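Local structure of response regulator aspartate phosphatase H (Bacillus subtilis, 3Q15) at residues P8-G13 against E111-E116; Y102-R107 against I121-E126; V263-S268 against K297-L302; Q282-G287 against F305-Y310. The protein dephosphorylates the sporulation response regulator Spo0F and also acts on the competence regulator ComA, helping to separate competence from sporulation in time. All coordinates share one frame; numbering follows the deposited sequence.

Contact 1: P8-G13 against E111-E116; sequences PSSRVG and EFDQKE
Ser10 and Asp113 join the first turn of helix 9-24 to the last turn of helix 93-113 through a single hydrogen bond, with Ser10 OG giving its proton to Asp113 OD2 at 2.7 Å. The hydroxyl meets the carboxylate on the anti lone pair of OD2, the one turned away from OD1. The CB bond of Ser10 points to the other segment, and a chi1 of 66° sets OG between backbone N and carbonyl carbon, where it meets the carboxylate. Ser10 CB follows at 3.4 Å from the same Asp113 OD2.

Two further polar pairs lie at the end of helix 93-113. Gln114 NE2 bonds to Glu111 OE1 at 2.8 Å, reaching it from above the carboxylate plane, while Glu111 OE2 forms a salt bridge with Arg107. In the backbone, Lys115 has a positive phi and serves as the C-prime residue of a Schellman motif: Glu116 N bonds to Glu111 O at 2.8 Å and Lys115 N to Phe112 O at 3.0 Å.

On the opposing segment Pro8 is the N-cap of helix 9-24, and Ser9 next to it is tied by its OG to Asp48 and by its N to Glu46. The contact thus joins the N-terminal three-helix bundle to residues 111-116, within the predicted TPR 1. The link is polar and narrow: one bond ties a buried serine hydroxyl to an exposed carboxylate, and a negative charge on Asp113 would probably strengthen it.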
# COMPACT_ATOMS: atom_id res chain seq x y z
N PRO A 8 -20.73 3.23 -14.61
CA PRO A 8 -19.42 2.64 -14.31
C PRO A 8 -19.54 1.12 -14.19
O PRO A 8 -20.47 0.63 -13.55
CB PRO A 8 -19.06 3.24 -12.95
CG PRO A 8 -19.87 4.49 -12.85
CD PRO A 8 -21.14 4.23 -13.60
N SER A 9 -18.60 0.39 -14.79
CA SER A 9 -18.64 -1.07 -14.81
C SER A 9 -18.52 -1.68 -13.41
O SER A 9 -18.95 -2.81 -13.19
CB SER A 9 -17.54 -1.62 -15.71
OG SER A 9 -16.26 -1.24 -15.24
N SER A 10 -17.93 -0.94 -12.48
CA SER A 10 -17.82 -1.40 -11.10
C SER A 10 -19.20 -1.45 -10.45
O SER A 10 -19.49 -2.33 -9.64
CB SER A 10 -16.90 -0.48 -10.31
OG SER A 10 -17.48 0.81 -10.18
N ARG A 11 -20.04 -0.49 -10.81
CA ARG A 11 -21.42 -0.46 -10.33
C ARG A 11 -22.16 -1.69 -10.83
O ARG A 11 -22.89 -2.33 -10.08
CB ARG A 11 -22.13 0.81 -10.79
CG ARG A 11 -23.50 1.02 -10.15
CD ARG A 11 -24.17 2.27 -10.68
NE ARG A 11 -23.38 3.47 -10.41
CZ ARG A 11 -23.60 4.66 -10.97
NH1 ARG A 11 -24.60 4.81 -11.84
NH2 ARG A 11 -22.83 5.69 -10.67
N VAL A 12 -21.96 -2.03 -12.10
CA VAL A 12 -22.59 -3.22 -12.66
C VAL A 12 -21.99 -4.49 -12.05
O VAL A 12 -22.68 -5.50 -11.88
CB VAL A 12 -22.46 -3.26 -14.19
CG1 VAL A 12 -23.07 -4.54 -14.74
CG2 VAL A 12 -23.13 -2.04 -14.80
N GLY A 13 -20.71 -4.42 -11.72
CA GLY A 13 -20.02 -5.53 -11.09
C GLY A 13 -20.61 -5.93 -9.74
O GLY A 13 -20.77 -7.12 -9.46
N GLU A 111 -15.55 0.22 -4.43
CA GLU A 111 -15.13 0.99 -3.26
C GLU A 111 -14.16 2.09 -3.68
O GLU A 111 -14.26 3.22 -3.21
CB GLU A 111 -14.49 0.07 -2.22
CG GLU A 111 -15.46 -0.99 -1.67
CD GLU A 111 -16.60 -0.38 -0.86
OE1 GLU A 111 -16.50 0.80 -0.45
OE2 GLU A 111 -17.61 -1.08 -0.63
N PHE A 112 -13.24 1.75 -4.58
CA PHE A 112 -12.28 2.71 -5.10
C PHE A 112 -12.99 3.88 -5.78
O PHE A 112 -12.61 5.04 -5.59
CB PHE A 112 -11.31 2.03 -6.07
CG PHE A 112 -10.42 2.99 -6.81
CD1 PHE A 112 -9.25 3.45 -6.24
CD2 PHE A 112 -10.75 3.42 -8.08
CE1 PHE A 112 -8.43 4.32 -6.91
CE2 PHE A 112 -9.94 4.30 -8.76
CZ PHE A 112 -8.78 4.75 -8.18
N ASP A 113 -14.02 3.58 -6.57
CA ASP A 113 -14.74 4.61 -7.31
C ASP A 113 -15.56 5.55 -6.42
O ASP A 113 -15.88 6.67 -6.83
CB ASP A 113 -15.65 3.97 -8.36
CG ASP A 113 -14.87 3.41 -9.53
OD1 ASP A 113 -13.73 3.87 -9.75
OD2 ASP A 113 -15.39 2.52 -10.23
N GLN A 114 -15.90 5.10 -5.22
CA GLN A 114 -16.59 5.96 -4.28
C GLN A 114 -15.61 6.48 -3.23
O GLN A 114 -16.01 6.97 -2.18
CB GLN A 114 -17.78 5.25 -3.63
CG GLN A 114 -17.43 4.13 -2.67
CD GLN A 114 -18.67 3.52 -2.04
OE1 GLN A 114 -19.79 3.88 -2.40
NE2 GLN A 114 -18.48 2.61 -1.10
N LYS A 115 -14.32 6.35 -3.53
CA LYS A 115 -13.26 6.87 -2.68
C LYS A 115 -13.21 6.25 -1.29
O LYS A 115 -12.70 6.85 -0.35
CB LYS A 115 -13.35 8.40 -2.58
CG LYS A 115 -13.36 9.11 -3.93
CD LYS A 115 -13.34 10.63 -3.79
CE LYS A 115 -11.96 11.14 -3.41
NZ LYS A 115 -10.94 10.80 -4.44
N GLU A 116 -13.75 5.04 -1.16
CA GLU A 116 -13.59 4.27 0.06
C GLU A 116 -12.30 3.47 -0.07
O GLU A 116 -12.34 2.27 -0.36
CB GLU A 116 -14.79 3.34 0.29
CG GLU A 116 -16.09 4.05 0.63
CD GLU A 116 -16.11 4.56 2.06
OE1 GLU A 116 -15.12 4.33 2.79
OE2 GLU A 116 -17.12 5.19 2.45

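Contact 2: Y102-R107 against I121-E126; sequences YSLFFR and IGYYRE
The Tyr123 ring has Arg107 CG over one face and Leu104 CD2 at its edge, in the ring plane. Arg107 CG stands 3.4 Å from the centroid of the Tyr123 ring and 10° off the normal, a CH-pi contact. The guanidinium of Arg107 in turn carries Tyr123 OH over the centre of one of its faces, and the two planes are 27° apart. Residues 102-107 and 121-126 both fall in the predicted TPR 1 and form an antiparallel helical pair, as in a TPR; the axes of these two segments approach to 8.0 Å and run nearly antiparallel.

Arg107 reaches the ring because its CG lies anti to the backbone N (chi1 175°) and the chain then bends at chi2, which lays the guanidinium beyond the ring toward the hydroxyl. Arg107 NE is salt-bridged to Glu111; toward Tyr123 the guanidinium makes no hydrogen bond, only face contact. With alanine in place of Tyr123, Arg107 CG is likely to lose the ring it packs on, Leu104 CD2 its edge contact, and the guanidinium some of its restraint on that side.

At the other end of the segments, Leu104 CD1 and CD2 both lie 4.1 Å from Glu126 CB. On the far side of helix 117-128, Arg125 makes a salt bridge with Glu128 of the second subunit. Where the backbones come nearest, Tyr123 CB lies 3.6 Å from Leu104 O, and Leu104 CD1 rests 3.7 Å from Glu126 O.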
# COMPACT_ATOMS: atom_id res chain seq x y z
N TYR A 102 -13.49 -12.32 -9.42
CA TYR A 102 -14.18 -11.18 -10.00
C TYR A 102 -15.04 -10.43 -8.98
O TYR A 102 -15.02 -9.20 -8.95
CB TYR A 102 -15.03 -11.63 -11.19
CG TYR A 102 -14.25 -11.77 -12.48
CD1 TYR A 102 -14.49 -12.82 -13.35
CD2 TYR A 102 -13.28 -10.83 -12.83
CE1 TYR A 102 -13.79 -12.95 -14.53
CE2 TYR A 102 -12.57 -10.95 -14.01
CZ TYR A 102 -12.83 -12.02 -14.86
OH TYR A 102 -12.14 -12.16 -16.04
N SER A 103 -15.78 -11.17 -8.17
CA SER A 103 -16.67 -10.54 -7.20
C SER A 103 -15.89 -9.62 -6.27
O SER A 103 -16.33 -8.52 -5.95
CB SER A 103 -17.46 -11.58 -6.39
OG SER A 103 -16.59 -12.35 -5.57
N LEU A 104 -14.72 -10.09 -5.85
CA LEU A 104 -13.84 -9.33 -4.97
C LEU A 104 -13.17 -8.17 -5.71
O LEU A 104 -13.01 -7.08 -5.17
CB LEU A 104 -12.77 -10.25 -4.37
CG LEU A 104 -13.24 -11.33 -3.40
CD1 LEU A 104 -12.15 -12.37 -3.18
CD2 LEU A 104 -13.69 -10.71 -2.08
N PHE A 105 -12.77 -8.43 -6.95
CA PHE A 105 -12.09 -7.43 -7.75
C PHE A 105 -13.00 -6.24 -8.02
O PHE A 105 -12.66 -5.10 -7.70
CB PHE A 105 -11.59 -8.01 -9.07
CG PHE A 105 -10.98 -6.99 -9.99
CD1 PHE A 105 -9.64 -6.65 -9.89
CD2 PHE A 105 -11.76 -6.35 -10.95
CE1 PHE A 105 -9.07 -5.70 -10.73
CE2 PHE A 105 -11.20 -5.39 -11.79
CZ PHE A 105 -9.86 -5.07 -11.68
N PHE A 106 -14.16 -6.51 -8.60
CA PHE A 106 -15.10 -5.44 -8.92
C PHE A 106 -15.67 -4.75 -7.68
O PHE A 106 -16.05 -3.59 -7.74
CB PHE A 106 -16.23 -5.96 -9.80
CG PHE A 106 -15.81 -6.17 -11.22
CD1 PHE A 106 -15.55 -5.08 -12.04
CD2 PHE A 106 -15.65 -7.44 -11.73
CE1 PHE A 106 -15.15 -5.26 -13.35
CE2 PHE A 106 -15.25 -7.63 -13.04
CZ PHE A 106 -15.00 -6.54 -13.85
N ARG A 107 -15.71 -5.47 -6.56
CA ARG A 107 -16.14 -4.86 -5.31
C ARG A 107 -15.08 -3.88 -4.83
O ARG A 107 -15.40 -2.81 -4.31
CB ARG A 107 -16.40 -5.92 -4.24
CG ARG A 107 -16.74 -5.35 -2.87
CD ARG A 107 -17.95 -4.43 -2.94
NE ARG A 107 -18.22 -3.78 -1.66
CZ ARG A 107 -19.05 -4.26 -0.74
NH1 ARG A 107 -19.69 -5.41 -0.95
NH2 ARG A 107 -19.24 -3.60 0.40
N ILE A 121 -8.68 -1.35 -0.68
CA ILE A 121 -7.45 -2.08 -0.42
C ILE A 121 -7.75 -3.48 0.11
O ILE A 121 -7.19 -4.48 -0.36
CB ILE A 121 -6.55 -1.31 0.57
CG1 ILE A 121 -6.07 -0.00 -0.06
CG2 ILE A 121 -5.36 -2.15 1.02
CD1 ILE A 121 -5.45 0.99 0.92
N GLY A 122 -8.65 -3.55 1.09
CA GLY A 122 -9.06 -4.81 1.67
C GLY A 122 -9.56 -5.79 0.63
O GLY A 122 -9.24 -6.98 0.69
N TYR A 123 -10.35 -5.30 -0.32
CA TYR A 123 -10.86 -6.17 -1.38
C TYR A 123 -9.76 -6.52 -2.38
O TYR A 123 -9.69 -7.65 -2.87
CB TYR A 123 -12.09 -5.56 -2.07
CG TYR A 123 -13.34 -5.69 -1.22
CD1 TYR A 123 -14.03 -6.90 -1.15
CD2 TYR A 123 -13.83 -4.62 -0.49
CE1 TYR A 123 -15.17 -7.03 -0.37
CE2 TYR A 123 -14.96 -4.74 0.29
CZ TYR A 123 -15.63 -5.94 0.35
OH TYR A 123 -16.75 -6.05 1.12
N TYR A 124 -8.89 -5.55 -2.68
CA TYR A 124 -7.75 -5.81 -3.55
C TYR A 124 -6.90 -6.95 -3.00
O TYR A 124 -6.47 -7.82 -3.75
CB TYR A 124 -6.88 -4.56 -3.71
CG TYR A 124 -7.50 -3.45 -4.53
CD1 TYR A 124 -8.51 -3.72 -5.44
CD2 TYR A 124 -7.08 -2.14 -4.39
CE1 TYR A 124 -9.08 -2.70 -6.19
CE2 TYR A 124 -7.64 -1.12 -5.13
CZ TYR A 124 -8.64 -1.40 -6.03
OH TYR A 124 -9.20 -0.38 -6.76
N ARG A 125 -6.65 -6.92 -1.69
CA ARG A 125 -5.83 -7.95 -1.06
C ARG A 125 -6.51 -9.32 -1.14
O ARG A 125 -5.89 -10.30 -1.53
CB ARG A 125 -5.53 -7.58 0.39
CG ARG A 125 -4.75 -6.28 0.55
CD ARG A 125 -3.38 -6.38 -0.11
NE ARG A 125 -2.73 -7.64 0.22
CZ ARG A 125 -2.05 -7.87 1.34
NH1 ARG A 125 -1.91 -6.91 2.24
NH2 ARG A 125 -1.50 -9.06 1.56
N GLU A 126 -7.79 -9.37 -0.79
CA GLU A 126 -8.54 -10.62 -0.86
C GLU A 126 -8.58 -11.15 -2.29
O GLU A 126 -8.51 -12.35 -2.52
CB GLU A 126 -9.96 -10.45 -0.31
CG GLU A 126 -10.03 -10.12 1.18
CD GLU A 126 -9.29 -11.13 2.04
OE1 GLU A 126 -8.34 -10.74 2.74
OE2 GLU A 126 -9.67 -12.32 2.02

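Contact 3: V263-S268 against K297-L302; sequences VLFGLS and KFYKEL
Phe265 CB touches Tyr299 CD1 at 4.0 Å, the first of the contacts this side chain makes as it runs from helix 260-273 to the start of helix 299-310. The two helices belong to the alpha-helical TPR domain, where residues 263-268 lie in the predicted TPR 5 and helix 299-310 comes later in the chain. From CB the chain turns with CG anti to the backbone N (chi1 171°), which carries the ring away from Tyr299 and toward Leu302. Next out, Phe265 CD1 comes to 3.8 Å from Leu302 CB. Phe265 CE1 is nearer still, 3.3 Å from the same CB, and it also passes 3.6 Å from Leu302 O. At the tip, Phe265 CZ reaches Leu302 CB at 3.7 Å and Leu302 CG at 4.0 Å. One side of the ring, CD1 through CZ, is thus laid against the base of the leucine.

Both partners meet the phenyl ring obliquely, so this is apolar packing and not a ring stack. The CB bond of Tyr299 points along the interface, while the ring end comes nearer to Phe265. Phe298 is the N-cap of helix 299-310, so the contact is made by the first turn of that helix.

Other sides of helix 260-273 are covered by helices 238-255 and 277-290: Val263 meets Ala249, and Leu267 lies on Phe245 and Phe283. There Ser268 closes back on its own helix, its OG giving a hydrogen bond to Leu264 O at 2.7 Å, and that carbonyl also accepts from Ser268 N.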
# COMPACT_ATOMS: atom_id res chain seq x y z
N VAL A 263 -1.11 19.18 -25.98
CA VAL A 263 0.22 19.46 -26.49
C VAL A 263 0.49 20.97 -26.55
O VAL A 263 1.55 21.43 -26.13
CB VAL A 263 0.44 18.85 -27.89
CG1 VAL A 263 1.74 19.34 -28.50
CG2 VAL A 263 0.42 17.33 -27.81
N LEU A 264 -0.47 21.73 -27.05
CA LEU A 264 -0.30 23.18 -27.18
C LEU A 264 -0.29 23.91 -25.83
O LEU A 264 0.27 25.00 -25.72
CB LEU A 264 -1.36 23.77 -28.11
CG LEU A 264 -1.25 23.33 -29.58
CD1 LEU A 264 -2.37 23.93 -30.42
CD2 LEU A 264 0.11 23.71 -30.15
N PHE A 265 -0.91 23.32 -24.81
CA PHE A 265 -0.89 23.94 -23.49
C PHE A 265 0.48 23.78 -22.83
O PHE A 265 0.97 24.70 -22.18
CB PHE A 265 -1.99 23.38 -22.58
CG PHE A 265 -1.87 23.84 -21.15
CD1 PHE A 265 -2.31 25.09 -20.77
CD2 PHE A 265 -1.29 23.02 -20.20
CE1 PHE A 265 -2.19 25.52 -19.47
CE2 PHE A 265 -1.17 23.44 -18.88
CZ PHE A 265 -1.62 24.70 -18.52
N GLY A 266 1.07 22.60 -22.98
CA GLY A 266 2.41 22.36 -22.46
C GLY A 266 3.41 23.28 -23.14
O GLY A 266 4.22 23.94 -22.48
N LEU A 267 3.33 23.33 -24.46
CA LEU A 267 4.20 24.20 -25.24
C LEU A 267 4.05 25.65 -24.80
O LEU A 267 5.05 26.34 -24.56
CB LEU A 267 3.88 24.06 -26.73
CG LEU A 267 4.75 24.83 -27.73
CD1 LEU A 267 6.23 24.59 -27.47
CD2 LEU A 267 4.39 24.45 -29.16
N SER A 268 2.81 26.11 -24.67
CA SER A 268 2.54 27.50 -24.29
C SER A 268 3.06 27.82 -22.89
O SER A 268 3.77 28.81 -22.69
CB SER A 268 1.04 27.80 -24.38
OG SER A 268 0.58 27.70 -25.72
N LYS A 297 -12.47 18.10 -20.71
CA LYS A 297 -11.30 18.66 -20.05
C LYS A 297 -11.48 20.15 -19.77
O LYS A 297 -12.45 20.77 -20.21
CB LYS A 297 -10.04 18.43 -20.89
CG LYS A 297 -9.49 17.01 -20.79
CD LYS A 297 -9.04 16.69 -19.37
CE LYS A 297 -8.44 15.29 -19.27
NZ LYS A 297 -7.18 15.16 -20.06
N PHE A 298 -10.52 20.72 -19.05
CA PHE A 298 -10.57 22.13 -18.70
C PHE A 298 -9.41 22.92 -19.32
O PHE A 298 -9.06 23.99 -18.84
CB PHE A 298 -10.60 22.31 -17.18
CG PHE A 298 -11.83 21.73 -16.53
CD1 PHE A 298 -12.97 22.51 -16.34
CD2 PHE A 298 -11.86 20.41 -16.11
CE1 PHE A 298 -14.10 21.98 -15.75
CE2 PHE A 298 -12.99 19.88 -15.51
CZ PHE A 298 -14.11 20.67 -15.33
N TYR A 299 -8.83 22.39 -20.39
CA TYR A 299 -7.74 23.10 -21.07
C TYR A 299 -8.16 24.50 -21.49
O TYR A 299 -7.33 25.40 -21.61
CB TYR A 299 -7.21 22.29 -22.26
CG TYR A 299 -6.42 21.07 -21.83
CD1 TYR A 299 -5.13 21.19 -21.33
CD2 TYR A 299 -6.98 19.80 -21.90
CE1 TYR A 299 -4.41 20.08 -20.92
CE2 TYR A 299 -6.27 18.68 -21.50
CZ TYR A 299 -4.99 18.83 -21.01
OH TYR A 299 -4.27 17.72 -20.60
N LYS A 300 -9.46 24.68 -21.70
CA LYS A 300 -9.99 26.00 -22.02
C LYS A 300 -9.68 26.98 -20.90
O LYS A 300 -9.28 28.12 -21.16
CB LYS A 300 -11.50 25.93 -22.27
CG LYS A 300 -12.08 27.17 -22.94
CD LYS A 300 -13.52 26.97 -23.38
CE LYS A 300 -14.46 26.98 -22.19
NZ LYS A 300 -14.46 28.31 -21.52
N GLU A 301 -9.88 26.54 -19.66
CA GLU A 301 -9.65 27.40 -18.50
C GLU A 301 -8.17 27.59 -18.21
O GLU A 301 -7.74 28.64 -17.73
CB GLU A 301 -10.37 26.85 -17.27
CG GLU A 301 -11.86 27.19 -17.20
CD GLU A 301 -12.70 26.37 -18.16
OE1 GLU A 301 -13.88 26.74 -18.37
OE2 GLU A 301 -12.20 25.36 -18.69
N LEU A 302 -7.38 26.55 -18.49
CA LEU A 302 -5.93 26.64 -18.35
C LEU A 302 -5.35 27.60 -19.40
O LEU A 302 -4.44 28.37 -19.11
CB LEU A 302 -5.28 25.26 -18.47
CG LEU A 302 -5.37 24.28 -17.30
CD1 LEU A 302 -5.03 24.97 -15.99
CD2 LEU A 302 -6.74 23.64 -17.23

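Contact 4: Q282-G287 against F305-Y310; sequences QFIEEG and FLQAVY
Ile284 sends its two branches to different residues of helix 299-310: CD1 meets Leu306 CB at 3.9 Å, and CG2 meets Gln307 CG at 3.6 Å. Ile284 CG2 also lies 3.7 Å from Gln307 NE2, so the methyl touches both the aliphatic part and the amide nitrogen. The isoleucine and glutamine side chains run alongside each other but point opposite ways. Beside them, Glu285 CG is 4.1 Å from Gln307 NE2; these two chains lie roughly perpendicular, with carboxylate and amide planes 67° apart, and no hydrogen bond forms between them.

The Ile284 branches are split by the first torsion, which puts CG1 beside the backbone N (chi1 -65°) and CG2 beside the carbonyl carbon. Gln307, extended beyond CG, points its amide toward helix 277-290. Shortening Gln307 to an alanine is likely to uncover Ile284 CG2 on that side and to open a gap beside Glu285.

Residues 282-287 lie in the predicted TPR 5, and helix 299-310 follows them in the superhelical array. The axes of segments 282-287 and 305-310 come no closer than 10.6 Å, at 151°, so the pair is antiparallel but spaced widely enough that side chains alone bridge it.

Further out, Ile284 and Phe283 lie against Ser268 of helix 260-273, while Gln307 also rests on Leu288. Behind helix 299-310, Phe305 packs on Ile319 and Leu322 of helix 316-328 and on Cys338 of helix 332-348, and Val309 on Val345. On the other helix Glu286 is held by a salt bridge to Arg253.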
# COMPACT_ATOMS: atom_id res chain seq x y z
N GLN A 282 0.66 32.74 -29.49
CA GLN A 282 0.29 32.16 -30.77
C GLN A 282 -0.29 30.76 -30.59
O GLN A 282 -1.34 30.44 -31.15
CB GLN A 282 1.50 32.10 -31.70
CG GLN A 282 1.32 31.16 -32.88
CD GLN A 282 2.60 30.94 -33.64
OE1 GLN A 282 2.97 29.81 -33.95
NE2 GLN A 282 3.30 32.03 -33.96
N PHE A 283 0.39 29.93 -29.81
CA PHE A 283 -0.05 28.56 -29.62
C PHE A 283 -1.23 28.49 -28.66
O PHE A 283 -2.03 27.55 -28.71
CB PHE A 283 1.11 27.67 -29.14
CG PHE A 283 2.25 27.57 -30.12
CD1 PHE A 283 2.08 26.92 -31.33
CD2 PHE A 283 3.48 28.14 -29.83
CE1 PHE A 283 3.12 26.83 -32.24
CE2 PHE A 283 4.53 28.05 -30.74
CZ PHE A 283 4.35 27.39 -31.95
N ILE A 284 -1.36 29.48 -27.79
CA ILE A 284 -2.51 29.58 -26.91
C ILE A 284 -3.79 29.82 -27.70
O ILE A 284 -4.78 29.12 -27.51
CB ILE A 284 -2.35 30.72 -25.89
CG1 ILE A 284 -1.19 30.44 -24.94
CG2 ILE A 284 -3.64 30.91 -25.11
CD1 ILE A 284 -0.88 31.58 -24.01
N GLU A 285 -3.76 30.80 -28.59
CA GLU A 285 -4.91 31.08 -29.44
C GLU A 285 -5.20 29.89 -30.35
O GLU A 285 -6.36 29.62 -30.67
CB GLU A 285 -4.69 32.34 -30.28
CG GLU A 285 -4.66 33.63 -29.47
CD GLU A 285 -4.60 34.87 -30.36
OE1 GLU A 285 -4.93 35.97 -29.86
OE2 GLU A 285 -4.22 34.74 -31.54
N GLU A 286 -4.15 29.19 -30.76
CA GLU A 286 -4.31 28.03 -31.63
C GLU A 286 -5.03 26.90 -30.89
O GLU A 286 -5.90 26.24 -31.45
CB GLU A 286 -2.95 27.55 -32.14
CG GLU A 286 -3.03 26.33 -33.06
CD GLU A 286 -1.67 25.90 -33.60
OE1 GLU A 286 -1.51 24.70 -33.90
OE2 GLU A 286 -0.77 26.76 -33.72
N GLY A 287 -4.66 26.70 -29.63
CA GLY A 287 -5.26 25.65 -28.82
C GLY A 287 -6.72 25.93 -28.50
O GLY A 287 -7.54 25.01 -28.43
N PHE A 305 -6.13 31.09 -18.36
CA PHE A 305 -5.29 31.51 -17.24
C PHE A 305 -3.91 31.96 -17.71
O PHE A 305 -3.35 32.92 -17.18
CB PHE A 305 -5.16 30.41 -16.19
CG PHE A 305 -4.33 30.83 -15.01
CD1 PHE A 305 -4.91 31.52 -13.96
CD2 PHE A 305 -2.97 30.55 -14.97
CE1 PHE A 305 -4.15 31.91 -12.87
CE2 PHE A 305 -2.21 30.94 -13.88
CZ PHE A 305 -2.80 31.63 -12.83
N LEU A 306 -3.36 31.25 -18.69
CA LEU A 306 -2.07 31.61 -19.26
C LEU A 306 -2.12 33.01 -19.84
O LEU A 306 -1.23 33.82 -19.60
CB LEU A 306 -1.66 30.61 -20.35
CG LEU A 306 -1.14 29.26 -19.88
CD1 LEU A 306 -0.59 28.48 -21.07
CD2 LEU A 306 -0.06 29.47 -18.83
N GLN A 307 -3.15 33.28 -20.63
CA GLN A 307 -3.32 34.60 -21.23
C GLN A 307 -3.35 35.67 -20.16
O GLN A 307 -2.71 36.71 -20.29
CB GLN A 307 -4.61 34.67 -22.04
CG GLN A 307 -4.57 33.94 -23.37
CD GLN A 307 -5.80 34.21 -24.20
OE1 GLN A 307 -6.84 34.61 -23.68
NE2 GLN A 307 -5.69 34.01 -25.51
N ALA A 308 -4.10 35.40 -19.10
CA ALA A 308 -4.38 36.41 -18.08
C ALA A 308 -3.17 36.74 -17.22
O ALA A 308 -2.94 37.91 -16.89
CB ALA A 308 -5.55 35.97 -17.20
N VAL A 309 -2.39 35.73 -16.88
CA VAL A 309 -1.30 35.90 -15.92
C VAL A 309 0.02 36.31 -16.56
O VAL A 309 0.83 36.98 -15.93
CB VAL A 309 -1.10 34.64 -15.05
CG1 VAL A 309 -0.38 33.56 -15.85
CG2 VAL A 309 -0.31 34.98 -13.80
N TYR A 310 0.23 35.92 -17.82
CA TYR A 310 1.46 36.25 -18.53
C TYR A 310 1.30 37.46 -19.46
O TYR A 310 2.24 37.84 -20.16
CB TYR A 310 2.00 35.04 -19.31
CG TYR A 310 2.52 33.95 -18.42
CD1 TYR A 310 1.78 32.80 -18.18
CD2 TYR A 310 3.76 34.06 -17.80
CE1 TYR A 310 2.25 31.80 -17.35
CE2 TYR A 310 4.24 33.07 -16.97
CZ TYR A 310 3.48 31.94 -16.75
OH TYR A 310 3.95 30.95 -15.92

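Overall arrangement
The four contacts form two pairs on opposite sides of the chain's centre. Contacts 1 and 2, with centres about 11 Å apart, share helix 93-113 and touch directly: Phe112 CB lies 3.3 Å from Tyr124 OH, and Gly13 CA is 4.0 Å from Phe106 CB. Contacts 3 and 4 share helix 299-310, have centres about 8 Å apart, and meet where Ser268 OG is 3.4 Å from Ile284 CG1. Between the pairs there is no touch; the nearest atoms of contacts 1 and 3 are about 14 Å apart, and the centres of contacts 2 and 4 about 45 Å. Contact 1 joins the N-terminal bundle to the TPR domain, while the others lie among TPR-domain helices.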